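PDB 3RAG: VWFA domain-containing protein from Alicyclobacillus acidocaldarius subsp. acidocaldarius, which is of unknown function but has a von Willebrand factor type A fold with a bound sodium ion, and so probably serves as a metal-dependent binding module. Local coordinates for residues 16-21 and 53-58; 81-86 and 159-164; 134-139 and 171-176. All coordinates share one frame; numbering follows the deposited sequence. Where two conformers were deposited one is given.

Contact 1: residues 16-21 and 53-58; sequences ITDGCS and GEQGYQ. With NA (sodium ion), chain C.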
ATOM      1  N   ILE A  16       0.800  -3.849   6.828  1.00 23.53           N
ATOM      2  CA  ILE A  16       1.972  -4.177   7.641  1.00 24.28           C
ATOM      3  C   ILE A  16       1.506  -5.066   8.792  1.00 24.15           C
ATOM      4  O   ILE A  16       0.645  -4.659   9.597  1.00 23.79           O
ATOM      5  CB  ILE A  16       2.683  -2.905   8.160  1.00 25.65           C
ATOM      6  CG1 ILE A  16       3.114  -2.033   6.960  1.00 23.80           C
ATOM      7  CG2 ILE A  16       3.880  -3.303   9.023  1.00 25.59           C
ATOM      8  CD1 ILE A  16       3.777  -0.693   7.334  1.00 26.52           C
ATOM      9  N   THR A  17       2.055  -6.272   8.890  1.00 22.24           N
ATOM     10  CA  THR A  17       1.413  -7.276   9.728  1.00 23.62           C
ATOM     11  C   THR A  17       2.435  -8.249  10.295  1.00 26.68           C
ATOM     12  O   THR A  17       3.515  -8.418   9.719  1.00 27.21           O
ATOM     13  CB  THR A  17       0.325  -8.036   8.877  1.00 24.84           C
ATOM     14  OG1 THR A  17      -0.409  -8.945   9.693  1.00 26.37           O
ATOM     15  CG2 THR A  17       0.993  -8.845   7.714  1.00 23.16           C
ATOM     16  N   ASP A  18       2.112  -8.890  11.416  1.00 24.59           N
ATOM     17  CA  ASP A  18       3.004  -9.938  11.938  1.00 25.72           C
ATOM     18  C   ASP A  18       2.416 -11.347  11.899  1.00 28.98           C
ATOM     19  O   ASP A  18       2.838 -12.233  12.658  1.00 27.10           O
ATOM     20  CB  ASP A  18       3.582  -9.592  13.329  1.00 25.45           C
ATOM     21  CG  ASP A  18       2.555  -9.691  14.434  1.00 30.46           C
ATOM     22  OD1 ASP A  18       1.353  -9.741  14.113  1.00 26.98           O
ATOM     23  OD2 ASP A  18       2.939  -9.670  15.624  1.00 29.15           O
ATOM     24  N   GLY A  19       1.448 -11.573  11.009  1.00 26.94           N
ATOM     25  CA  GLY A  19       0.998 -12.936  10.779  1.00 28.23           C
ATOM     26  C   GLY A  19      -0.364 -13.025  10.123  1.00 33.54           C
ATOM     27  O   GLY A  19      -1.127 -12.062  10.155  1.00 30.84           O
ATOM     28  N   CYS A  20      -0.691 -14.198   9.589  1.00 27.83           N
ATOM     29  CA  CYS A  20      -1.929 -14.397   8.842  1.00 28.36           C
ATOM     30  C   CYS A  20      -3.193 -14.079   9.642  1.00 27.40           C
ATOM     31  O   CYS A  20      -3.224 -14.207  10.868  1.00 27.97           O
ATOM     32  CB  CYS A  20      -2.011 -15.833   8.349  1.00 30.16           C
ATOM     33  SG  CYS A  20      -1.806 -17.035   9.677  1.00 38.30           S
ATOM     34  N   SER A  21      -4.247 -13.682   8.937  1.00 28.90           N
ATOM     35  CA  SER A  21      -5.532 -13.396   9.606  1.00 29.55           C
ATOM     36  C   SER A  21      -6.022 -14.595  10.398  1.00 31.83           C
ATOM     37  O   SER A  21      -5.781 -15.746  10.027  1.00 32.09           O
ATOM     38  CB  SER A  21      -6.606 -12.986   8.597  1.00 28.57           C
ATOM     39  OG  SER A  21      -6.973 -14.080   7.746  1.00 28.85           O
ATOM     40  N   GLY A  53       5.545 -18.899  15.944  1.00 32.24           N
ATOM     41  CA  GLY A  53       4.342 -19.690  15.763  1.00 34.58           C
ATOM     42  C   GLY A  53       3.231 -18.960  15.024  1.00 35.23           C
ATOM     43  O   GLY A  53       2.526 -19.567  14.229  1.00 36.68           O
ATOM     44  N   GLU A  54       3.071 -17.663  15.288  1.00 33.05           N
ATOM     45  CA  GLU A  54       1.948 -16.903  14.732  1.00 34.41           C
ATOM     46  C   GLU A  54       2.304 -16.227  13.422  1.00 33.61           C
ATOM     47  O   GLU A  54       1.432 -15.703  12.715  1.00 34.99           O
ATOM     48  CB  GLU A  54       1.470 -15.843  15.735  1.00 43.40           C
ATOM     49  CG  GLU A  54       1.015 -16.398  17.084  1.00 52.00           C
ATOM     50  CD  GLU A  54       0.594 -15.281  18.033  1.00 67.65           C
ATOM     51  OE1 GLU A  54      -0.241 -14.452  17.620  1.00 60.73           O
ATOM     52  OE2 GLU A  54       1.107 -15.212  19.174  1.00 74.42           O
ATOM     53  N   GLN A  55       3.591 -16.242  13.091  1.00 33.42           N
ATOM     54  CA  GLN A  55       4.073 -15.504  11.942  1.00 32.84           C
ATOM     55  C   GLN A  55       4.016 -16.336  10.653  1.00 32.79           C
ATOM     56  O   GLN A  55       5.043 -16.668  10.064  1.00 33.99           O
ATOM     57  CB  GLN A  55       5.480 -14.957  12.192  1.00 31.48           C
ATOM     58  CG  GLN A  55       5.478 -13.582  12.928  1.00 42.73           C
ATOM     59  CD  GLN A  55       5.211 -13.690  14.425  1.00 43.40           C
ATOM     60  OE1 GLN A  55       4.300 -13.043  14.964  1.00 43.93           O
ATOM     61  NE2 GLN A  55       6.000 -14.515  15.107  1.00 39.42           N
ATOM     62  N   GLY A  56       2.811 -16.699  10.232  1.00 32.91           N
ATOM     63  CA  GLY A  56       2.675 -17.398   8.963  1.00 32.46           C
ATOM     64  C   GLY A  56       2.402 -16.417   7.847  1.00 27.78           C
ATOM     65  O   GLY A  56       1.467 -15.608   7.941  1.00 29.09           O
ATOM     66  N   TYR A  57       3.200 -16.486   6.788  1.00 27.92           N
ATOM     67  CA  TYR A  57       3.087 -15.536   5.688  1.00 29.37           C
ATOM     68  C   TYR A  57       2.679 -16.145   4.342  1.00 26.21           C
ATOM     69  O   TYR A  57       2.849 -15.511   3.321  1.00 25.85           O
ATOM     70  CB  TYR A  57       4.372 -14.698   5.539  1.00 27.61           C
ATOM     71  CG  TYR A  57       4.589 -13.848   6.772  1.00 27.52           C
ATOM     72  CD1 TYR A  57       3.584 -13.007   7.229  1.00 31.45           C
ATOM     73  CD2 TYR A  57       5.776 -13.926   7.504  1.00 29.00           C
ATOM     74  CE1 TYR A  57       3.743 -12.249   8.396  1.00 26.85           C
ATOM     75  CE2 TYR A  57       5.954 -13.165   8.664  1.00 29.21           C
ATOM     76  CZ  TYR A  57       4.932 -12.318   9.094  1.00 29.06           C
ATOM     77  OH  TYR A  57       5.084 -11.551  10.239  1.00 27.44           O
ATOM     78  N   GLN A  58       2.145 -17.366   4.326  0.56 27.91           N
ATOM     79  CA  GLN A  58       1.559 -17.857   3.075  0.56 26.39           C
ATOM     80  C   GLN A  58       0.475 -16.865   2.671  0.56 26.97           C
ATOM     81  O   GLN A  58       0.448 -16.392   1.536  0.56 26.46           O
ATOM     82  CB  GLN A  58       0.920 -19.248   3.236  0.56 28.01           C
ATOM     83  CG  GLN A  58       1.883 -20.395   3.534  0.56 22.72           C
ATOM     84  CD  GLN A  58       2.787 -20.748   2.346  0.56 20.64           C
ATOM     85  OE1 GLN A  58       2.630 -20.228   1.242  0.56 24.37           O
ATOM     86  NE2 GLN A  58       3.741 -21.628   2.585  0.56 18.43           N
TER
HETATM   87 NA    NA C 240      -0.411 -11.020  15.191  1.00 39.27          NA
HETATM   88  O   HOH W   1      -1.362 -14.696  12.891  1.00 35.72           O
HETATM   89  O   HOH W   2      -1.166 -13.759  14.928  1.00 65.90           O
HETATM   90  O   HOH W   3      -1.477 -10.658  12.956  1.00 36.60           O

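Contact 2: residues 81-86 and 159-164; sequences ATAQMM and RDLALS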
ATOM      1  N   ALA A  81      12.616   1.314   5.022  1.00 33.43           N
ATOM      2  CA  ALA A  81      13.251   1.197   3.722  1.00 33.69           C
ATOM      3  C   ALA A  81      12.475   0.255   2.798  1.00 32.62           C
ATOM      4  O   ALA A  81      12.338   0.509   1.600  1.00 32.15           O
ATOM      5  CB  ALA A  81      14.705   0.727   3.892  1.00 32.03           C
ATOM      6  N   THR A  82      11.962  -0.832   3.361  1.00 31.12           N
ATOM      7  CA  THR A  82      11.241  -1.804   2.549  1.00 30.01           C
ATOM      8  C   THR A  82       9.942  -1.220   1.993  1.00 28.98           C
ATOM      9  O   THR A  82       9.622  -1.427   0.817  1.00 31.32           O
ATOM     10  CB  THR A  82      10.957  -3.066   3.374  1.00 32.30           C
ATOM     11  OG1 THR A  82      12.209  -3.648   3.748  1.00 28.76           O
ATOM     12  CG2 THR A  82      10.160  -4.072   2.573  1.00 33.21           C
ATOM     13  N   ALA A  83       9.199  -0.519   2.850  1.00 29.22           N
ATOM     14  CA  ALA A  83       7.951   0.133   2.440  1.00 30.85           C
ATOM     15  C   ALA A  83       8.195   1.144   1.313  1.00 32.33           C
ATOM     16  O   ALA A  83       7.450   1.200   0.342  1.00 29.89           O
ATOM     17  CB  ALA A  83       7.284   0.826   3.636  1.00 30.78           C
ATOM     18  N   GLN A  84       9.254   1.929   1.447  1.00 30.93           N
ATOM     19  CA  GLN A  84       9.589   2.901   0.411  1.00 33.93           C
ATOM     20  C   GLN A  84       9.941   2.193  -0.906  1.00 34.38           C
ATOM     21  O   GLN A  84       9.416   2.555  -1.966  1.00 36.59           O
ATOM     22  CB  GLN A  84      10.721   3.823   0.879  1.00 31.41           C
ATOM     23  CG  GLN A  84      10.383   4.648   2.101  1.00 37.31           C
ATOM     24  CD  GLN A  84      11.570   5.428   2.630  1.00 44.73           C
ATOM     25  OE1 GLN A  84      12.442   5.834   1.870  1.00 46.30           O
ATOM     26  NE2 GLN A  84      11.606   5.639   3.943  1.00 42.27           N
HETATM   27  N   MSE A  85      10.790   1.161  -0.853  1.00 31.71           N
HETATM   28  CA  MSE A  85      11.143   0.432  -2.071  1.00 32.72           C
HETATM   29  C   MSE A  85       9.923  -0.174  -2.749  1.00 35.51           C
HETATM   30  O   MSE A  85       9.797  -0.103  -3.978  1.00 31.68           O
HETATM   31  CB  MSE A  85      12.169  -0.692  -1.806  1.00 31.91           C
HETATM   32  CG  MSE A  85      12.479  -1.598  -3.025  1.00 38.06           C
HETATM   33 SE   MSE A  85      11.384  -3.030  -3.359  1.00 40.22          SE
HETATM   34  CE  MSE A  85      11.751  -4.099  -1.964  1.00 64.06           C
HETATM   35  N   MSE A  86       9.048  -0.812  -1.972  1.00 30.08           N
HETATM   36  CA  MSE A  86       7.946  -1.542  -2.590  1.00 29.73           C
HETATM   37  C   MSE A  86       6.993  -0.562  -3.250  1.00 27.33           C
HETATM   38  O   MSE A  86       6.480  -0.837  -4.343  1.00 31.54           O
HETATM   39  CB  MSE A  86       7.168  -2.390  -1.565  1.00 31.73           C
HETATM   40  CG  MSE A  86       7.927  -3.587  -0.991  1.00 36.77           C
HETATM   41 SE   MSE A  86       7.035  -4.318   0.459  1.00 34.14          SE
HETATM   42  CE  MSE A  86       5.619  -3.404   0.488  1.00 19.81           C
ATOM     43  N   ARG A 159       5.737   7.112   9.616  1.00 29.87           N
ATOM     44  CA  ARG A 159       6.086   8.521   9.552  1.00 28.47           C
ATOM     45  C   ARG A 159       7.159   8.738   8.482  1.00 28.53           C
ATOM     46  O   ARG A 159       7.053   9.644   7.657  1.00 31.91           O
ATOM     47  CB  ARG A 159       6.558   9.012  10.928  1.00 30.32           C
ATOM     48  CG  ARG A 159       7.078  10.452  10.915  1.00 43.57           C
ATOM     49  CD  ARG A 159       7.691  10.838  12.250  1.00 59.39           C
ATOM     50  NE  ARG A 159       8.155  12.225  12.238  1.00 76.55           N
ATOM     51  CZ  ARG A 159       9.379  12.597  11.873  1.00 86.17           C
ATOM     52  NH1 ARG A 159      10.268  11.682  11.493  1.00 86.43           N
ATOM     53  NH2 ARG A 159       9.716  13.881  11.886  1.00 90.31           N
ATOM     54  N   ASP A 160       8.186   7.900   8.489  1.00 27.26           N
ATOM     55  CA  ASP A 160       9.289   8.039   7.529  1.00 32.19           C
ATOM     56  C   ASP A 160       8.828   7.806   6.090  1.00 34.79           C
ATOM     57  O   ASP A 160       9.307   8.452   5.156  1.00 26.96           O
ATOM     58  CB  ASP A 160      10.406   7.055   7.864  1.00 39.53           C
ATOM     59  CG  ASP A 160      11.210   7.476   9.067  1.00 56.06           C
ATOM     60  OD1 ASP A 160      10.975   8.589   9.585  1.00 64.38           O
ATOM     61  OD2 ASP A 160      12.092   6.695   9.484  1.00 69.95           O
ATOM     62  N   LEU A 161       7.898   6.878   5.909  1.00 29.40           N
ATOM     63  CA  LEU A 161       7.392   6.591   4.574  1.00 30.53           C
ATOM     64  C   LEU A 161       6.718   7.830   4.017  1.00 30.51           C
ATOM     65  O   LEU A 161       6.984   8.248   2.887  1.00 30.56           O
ATOM     66  CB  LEU A 161       6.415   5.409   4.607  1.00 26.90           C
ATOM     67  CG  LEU A 161       5.643   5.059   3.330  1.00 30.67           C
ATOM     68  CD1 LEU A 161       6.592   4.656   2.198  1.00 27.95           C
ATOM     69  CD2 LEU A 161       4.692   3.888   3.648  1.00 30.79           C
ATOM     70  N   ALA A 162       5.838   8.428   4.816  1.00 29.28           N
ATOM     71  CA  ALA A 162       5.102   9.586   4.366  1.00 31.20           C
ATOM     72  C   ALA A 162       6.051  10.735   4.094  1.00 36.65           C
ATOM     73  O   ALA A 162       5.887  11.467   3.117  1.00 36.89           O
ATOM     74  CB  ALA A 162       4.025   9.990   5.404  1.00 33.53           C
ATOM     75  N   LEU A 163       7.046  10.907   4.963  1.00 33.42           N
ATOM     76  CA  LEU A 163       7.995  11.993   4.755  1.00 37.27           C
ATOM     77  C   LEU A 163       8.765  11.790   3.449  1.00 35.62           C
ATOM     78  O   LEU A 163       8.986  12.744   2.696  1.00 35.46           O
ATOM     79  CB  LEU A 163       8.949  12.137   5.943  1.00 36.18           C
ATOM     80  CG  LEU A 163       8.295  12.671   7.225  1.00 43.58           C
ATOM     81  CD1 LEU A 163       9.329  12.788   8.325  1.00 47.81           C
ATOM     82  CD2 LEU A 163       7.605  14.012   7.002  1.00 44.31           C
ATOM     83  N   SER A 164       9.163  10.552   3.167  1.00 31.06           N
ATOM     84  CA  SER A 164       9.917  10.289   1.938  1.00 35.08           C
ATOM     85  C   SER A 164       9.068  10.509   0.680  1.00 40.47           C
ATOM     86  O   SER A 164       9.557  11.008  -0.333  1.00 38.27           O
ATOM     87  CB  SER A 164      10.486   8.870   1.939  1.00 39.98           C
ATOM     88  OG  SER A 164       9.462   7.929   1.659  1.00 50.02           O
TER

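Contact 3: residues 134-139 and 171-176; sequences ALHLVV and PLAVSV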
ATOM      1  N   ALA A 134      -0.684  11.833  -8.831  1.00 30.28           N
ATOM      2  CA  ALA A 134      -1.190  11.780  -7.471  1.00 31.80           C
ATOM      3  C   ALA A 134      -0.974  10.358  -6.945  1.00 30.31           C
ATOM      4  O   ALA A 134      -1.042   9.392  -7.704  1.00 30.88           O
ATOM      5  CB  ALA A 134      -2.683  12.188  -7.416  1.00 31.56           C
ATOM      6  N   LEU A 135      -0.683  10.242  -5.653  1.00 29.82           N
ATOM      7  CA  LEU A 135      -0.507   8.944  -5.027  1.00 27.47           C
ATOM      8  C   LEU A 135      -1.489   8.876  -3.882  1.00 28.23           C
ATOM      9  O   LEU A 135      -1.433   9.703  -2.960  1.00 31.38           O
ATOM     10  CB  LEU A 135       0.921   8.796  -4.495  1.00 27.83           C
ATOM     11  CG  LEU A 135       1.181   7.581  -3.594  1.00 32.98           C
ATOM     12  CD1 LEU A 135       0.765   6.299  -4.306  1.00 33.22           C
ATOM     13  CD2 LEU A 135       2.643   7.543  -3.188  1.00 34.22           C
ATOM     14  N   HIS A 136      -2.410   7.918  -3.942  1.00 29.85           N
ATOM     15  CA  HIS A 136      -3.374   7.745  -2.847  1.00 28.11           C
ATOM     16  C   HIS A 136      -3.028   6.425  -2.175  1.00 26.43           C
ATOM     17  O   HIS A 136      -3.002   5.404  -2.829  1.00 26.94           O
ATOM     18  CB  HIS A 136      -4.806   7.668  -3.368  1.00 29.30           C
ATOM     19  CG  HIS A 136      -5.272   8.923  -4.024  1.00 33.16           C
ATOM     20  ND1 HIS A 136      -6.466   8.998  -4.712  1.00 33.45           N
ATOM     21  CD2 HIS A 136      -4.715  10.153  -4.096  1.00 32.85           C
ATOM     22  CE1 HIS A 136      -6.621  10.223  -5.182  1.00 35.04           C
ATOM     23  NE2 HIS A 136      -5.575  10.945  -4.819  1.00 37.12           N
ATOM     24  N   LEU A 137      -2.774   6.464  -0.876  1.00 25.87           N
ATOM     25  CA  LEU A 137      -2.200   5.321  -0.168  1.00 24.25           C
ATOM     26  C   LEU A 137      -2.940   5.142   1.143  1.00 24.60           C
ATOM     27  O   LEU A 137      -3.076   6.099   1.923  1.00 28.17           O
ATOM     28  CB  LEU A 137      -0.725   5.623   0.151  1.00 29.48           C
ATOM     29  CG  LEU A 137       0.022   4.624   1.049  1.00 30.74           C
ATOM     30  CD1 LEU A 137       0.098   3.251   0.427  1.00 26.32           C
ATOM     31  CD2 LEU A 137       1.436   5.112   1.431  1.00 31.48           C
ATOM     32  N   VAL A 138      -3.419   3.928   1.403  1.00 25.03           N
ATOM     33  CA  VAL A 138      -3.932   3.630   2.726  1.00 24.75           C
ATOM     34  C   VAL A 138      -2.984   2.638   3.365  1.00 26.41           C
ATOM     35  O   VAL A 138      -2.717   1.565   2.802  1.00 26.88           O
ATOM     36  CB  VAL A 138      -5.331   2.990   2.678  1.00 25.41           C
ATOM     37  CG1 VAL A 138      -5.789   2.668   4.096  1.00 27.38           C
ATOM     38  CG2 VAL A 138      -6.314   3.962   2.012  1.00 28.99           C
ATOM     39  N   VAL A 139      -2.459   2.995   4.533  1.00 26.46           N
ATOM     40  CA  VAL A 139      -1.575   2.090   5.260  1.00 24.78           C
ATOM     41  C   VAL A 139      -2.445   1.377   6.313  1.00 23.35           C
ATOM     42  O   VAL A 139      -3.082   2.054   7.139  1.00 25.54           O
ATOM     43  CB  VAL A 139      -0.451   2.885   5.955  1.00 27.09           C
ATOM     44  CG1 VAL A 139       0.456   1.935   6.722  1.00 27.32           C
ATOM     45  CG2 VAL A 139       0.365   3.702   4.922  1.00 27.23           C
ATOM     46  N   PRO A 171       0.857  15.128  -5.802  1.00 32.51           N
ATOM     47  CA  PRO A 171       0.203  15.167  -4.491  1.00 40.43           C
ATOM     48  C   PRO A 171       0.210  13.808  -3.798  1.00 37.19           C
ATOM     49  O   PRO A 171       0.115  12.768  -4.462  1.00 36.79           O
ATOM     50  CB  PRO A 171      -1.234  15.592  -4.813  1.00 43.37           C
ATOM     51  CG  PRO A 171      -1.422  15.319  -6.267  1.00 47.32           C
ATOM     52  CD  PRO A 171      -0.067  15.403  -6.919  1.00 39.18           C
ATOM     53  N   LEU A 172       0.334  13.850  -2.474  1.00 36.78           N
ATOM     54  CA  LEU A 172       0.241  12.681  -1.633  1.00 34.13           C
ATOM     55  C   LEU A 172      -1.017  12.751  -0.775  1.00 34.20           C
ATOM     56  O   LEU A 172      -1.274  13.763  -0.109  1.00 34.51           O
ATOM     57  CB  LEU A 172       1.455  12.608  -0.710  1.00 38.98           C
ATOM     58  CG  LEU A 172       1.431  11.484   0.311  1.00 43.56           C
ATOM     59  CD1 LEU A 172       1.460  10.109  -0.381  1.00 43.29           C
ATOM     60  CD2 LEU A 172       2.598  11.629   1.268  1.00 51.81           C
ATOM     61  N   ALA A 173      -1.792  11.672  -0.779  1.00 31.39           N
ATOM     62  CA  ALA A 173      -2.918  11.549   0.135  1.00 33.31           C
ATOM     63  C   ALA A 173      -2.746  10.220   0.858  1.00 29.29           C
ATOM     64  O   ALA A 173      -2.851   9.172   0.245  1.00 26.52           O
ATOM     65  CB  ALA A 173      -4.251  11.581  -0.624  1.00 32.64           C
ATOM     66  N   VAL A 174      -2.432  10.281   2.142  1.00 28.14           N
ATOM     67  CA  VAL A 174      -2.233   9.059   2.928  1.00 26.48           C
ATOM     68  C   VAL A 174      -3.265   8.982   4.040  1.00 26.38           C
ATOM     69  O   VAL A 174      -3.513   9.960   4.775  1.00 29.70           O
ATOM     70  CB  VAL A 174      -0.790   8.978   3.504  1.00 31.25           C
ATOM     71  CG1 VAL A 174      -0.511  10.170   4.407  1.00 37.61           C
ATOM     72  CG2 VAL A 174      -0.562   7.672   4.267  1.00 32.76           C
ATOM     73  N   SER A 175      -3.872   7.807   4.178  1.00 28.12           N
ATOM     74  CA  SER A 175      -4.778   7.550   5.298  1.00 26.96           C
ATOM     75  C   SER A 175      -4.215   6.346   6.041  1.00 26.48           C
ATOM     76  O   SER A 175      -3.507   5.518   5.448  1.00 25.87           O
ATOM     77  CB  SER A 175      -6.176   7.225   4.760  1.00 32.06           C
ATOM     78  OG  SER A 175      -7.046   6.830   5.807  1.00 29.80           O
ATOM     79  N   VAL A 176      -4.508   6.243   7.334  1.00 29.37           N
ATOM     80  CA  VAL A 176      -4.010   5.112   8.099  1.00 26.81           C
ATOM     81  C   VAL A 176      -5.182   4.449   8.809  1.00 27.23           C
ATOM     82  O   VAL A 176      -6.056   5.122   9.385  1.00 28.91           O
ATOM     83  CB  VAL A 176      -2.969   5.578   9.161  1.00 27.95           C
ATOM     84  CG1 VAL A 176      -2.507   4.401  10.032  1.00 26.59           C
ATOM     85  CG2 VAL A 176      -1.787   6.321   8.488  1.00 27.44           C
TER

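Contact 1: residues 16-21 and 53-58
Glu54 meets Gly19 through its backbone, with Glu54 O 3.4 Å from Gly19 CA in a CA-H...O contact. A beta carbon on residue 19 would collide with that oxygen, and the backbone angles of Gly19 already demand a glycine. One water bridges the two loops, donating to both Glu54 O and Cys20 O. Glu54 OE1 accepts a bond from a second water, itself bound to the sodium ion at 2.9 Å, so Glu54 is a second-shell residue. Asp18 is first-shell: with CG between the backbone N and the carbonyl carbon (chi1 72°), its carboxylate is turned so that OD1 meets the sodium ion at 2.4 Å. Its other oxygen, OD2, is in a salt bridge with Lys150, which probably fixes the carboxylate's rotation. Gln55 comes next, the centre of an inverse gamma turn, and its CA approaches Asp18 O at 3.6 Å in another CA-H...O contact. Its side chain, bent at chi2, lays CG 3.0 Å from that same Asp18 O. Gly56 O accepts a weak, bent bond from Cys20 N at 3.1 Å (121° at the hydrogen). Tyr57 closes the run, reaching in obliquely with CE1 3.5 Å from Gly19 N and OH 3.1 Å from Asp18 CA. Ser144 and Ser146 also bind the sodium ion, a set consistent with the metal ion-dependent adhesion site of von Willebrand A domains, in which Asp142, Ser144 and Ser146 would form the DxSxS motif. The loop 53-58 thus folds over the end of strand 10-17: Tyr57 sits at the N-cap position of helix 58-66, its hydroxyl bonded to Ile46 O of strand 40-46, while Thr17 OG1 and Asp18 N both bond to Asp142 at the end of strand 135-142.

Contact 2: residues 81-86 and 159-164
Ala83 and Leu161 carry the apolar part of this helix-to-helix contact. Both methyls of Leu161 face the small alanine from one side, CD2 lying 4.0 Å and CD1 4.1 Å from Ala83 CB. Leu161 reaches this spot because its CG lies opposite the backbone N (chi1 173°), which throws the forked end across the gap. Its CD1 also meets the aliphatic part of Gln84, 3.8 Å from CG, and the two side chains lie alongside, each pointing back toward the other's helix.

The polar groups touch by packing alone. Gln84 stretches out beyond CG and lays its amide against Ser164, with CD 3.4 Å from Ser164 OG and OE1 3.6 Å from Ser164 CB. Ser164 OG spends its proton inside its own helix, donating to Leu161 O at 2.8 Å, tilted 25° from the carbonyl plane; Gln84 NE2 gives a weak bond back to Ser80 in its own helix. Shortening Gln84 to an alanine would probably open a gap beside Ser164 and strip Leu161 CD1 of the methylene it rests on.

The axes of the two segments come within 9.3 Å and run 39° apart in roughly the same direction. Helices 79-106 and 151-165 pack side by side on one face of the central sheet, forming part of one outer layer of the alpha-beta-alpha sandwich of the von Willebrand A fold. Ala83 and Leu161 both reach down to Leu14 of strand 10-17, while the flank of helix 79-106 with Thr82 and Met86 lies over strands 40-46 and 71-74.

Contact 3: residues 134-139 and 171-176
A beta-alpha-beta unit, strand 135-142, helix 151-165 and strand 172-179, closes here as its two strands lie parallel and adjacent in the central sheet. Five backbone bonds join them, starting with Leu135 N to Pro171 O at 2.9 Å and Ala173 N to Leu135 O at 3.0 Å. The pattern then alternates through Leu137 N to Ala173 O, Ser175 N to Leu137 O and Val139 N to Ser175 O. Between them CA-H...O contacts fill in, among them Val174 CA to Leu137 O at 3.2 Å. Just ahead of the strands, Ala134 CB packs on Pro171 CG at 3.6 Å.

Side chains pair on both faces. On one, Leu135 and Leu172 run side by side in the same direction, CD2 of Leu135 4.0 Å from CD1 of Leu172. Farther on, Val174 CG2, opposite its backbone N, reaches diagonally to Val139 CG2 at 4.1 Å. On the other face the His136 ring brings CD2 to 3.8 Å from Ala173 CB, and that ring also stacks edge-to-face with His228.

The face of Leu135, Leu137 and Leu172 packs on helix 151-165, and that of His136, Val138 and Ala173 on helix 214-232. Within the sheet, strand 10-17 bonds to the far edge of strand 135-142, while Ser175 OG bonds to Gln191 of strand 188-194.

In the fold
From the N terminus, strand 10-17 leads into contact 1, which closes the excursion through helix 27-36 and strand 40-46 and is finished before the others begin. Contacts 2 and 3 cross: the chain passes 81-86, then 134-139, then returns to complete contact 2 at 159-164 and contact 3 at 171-176. Contact 2 joins helix 79-106 of the N-terminal half to helix 151-165 of the C-terminal half; contact 3 closes the unit whose helix contact 2 uses, and Leu161 CD2 packs on Leu137 CD2 between them. Ile16 CD1 touches Val139 CG1, linking contacts 1 and 3 across neighbouring strands. Asp18 preceding the metal-binding serines is consistent with a circularly permuted A domain.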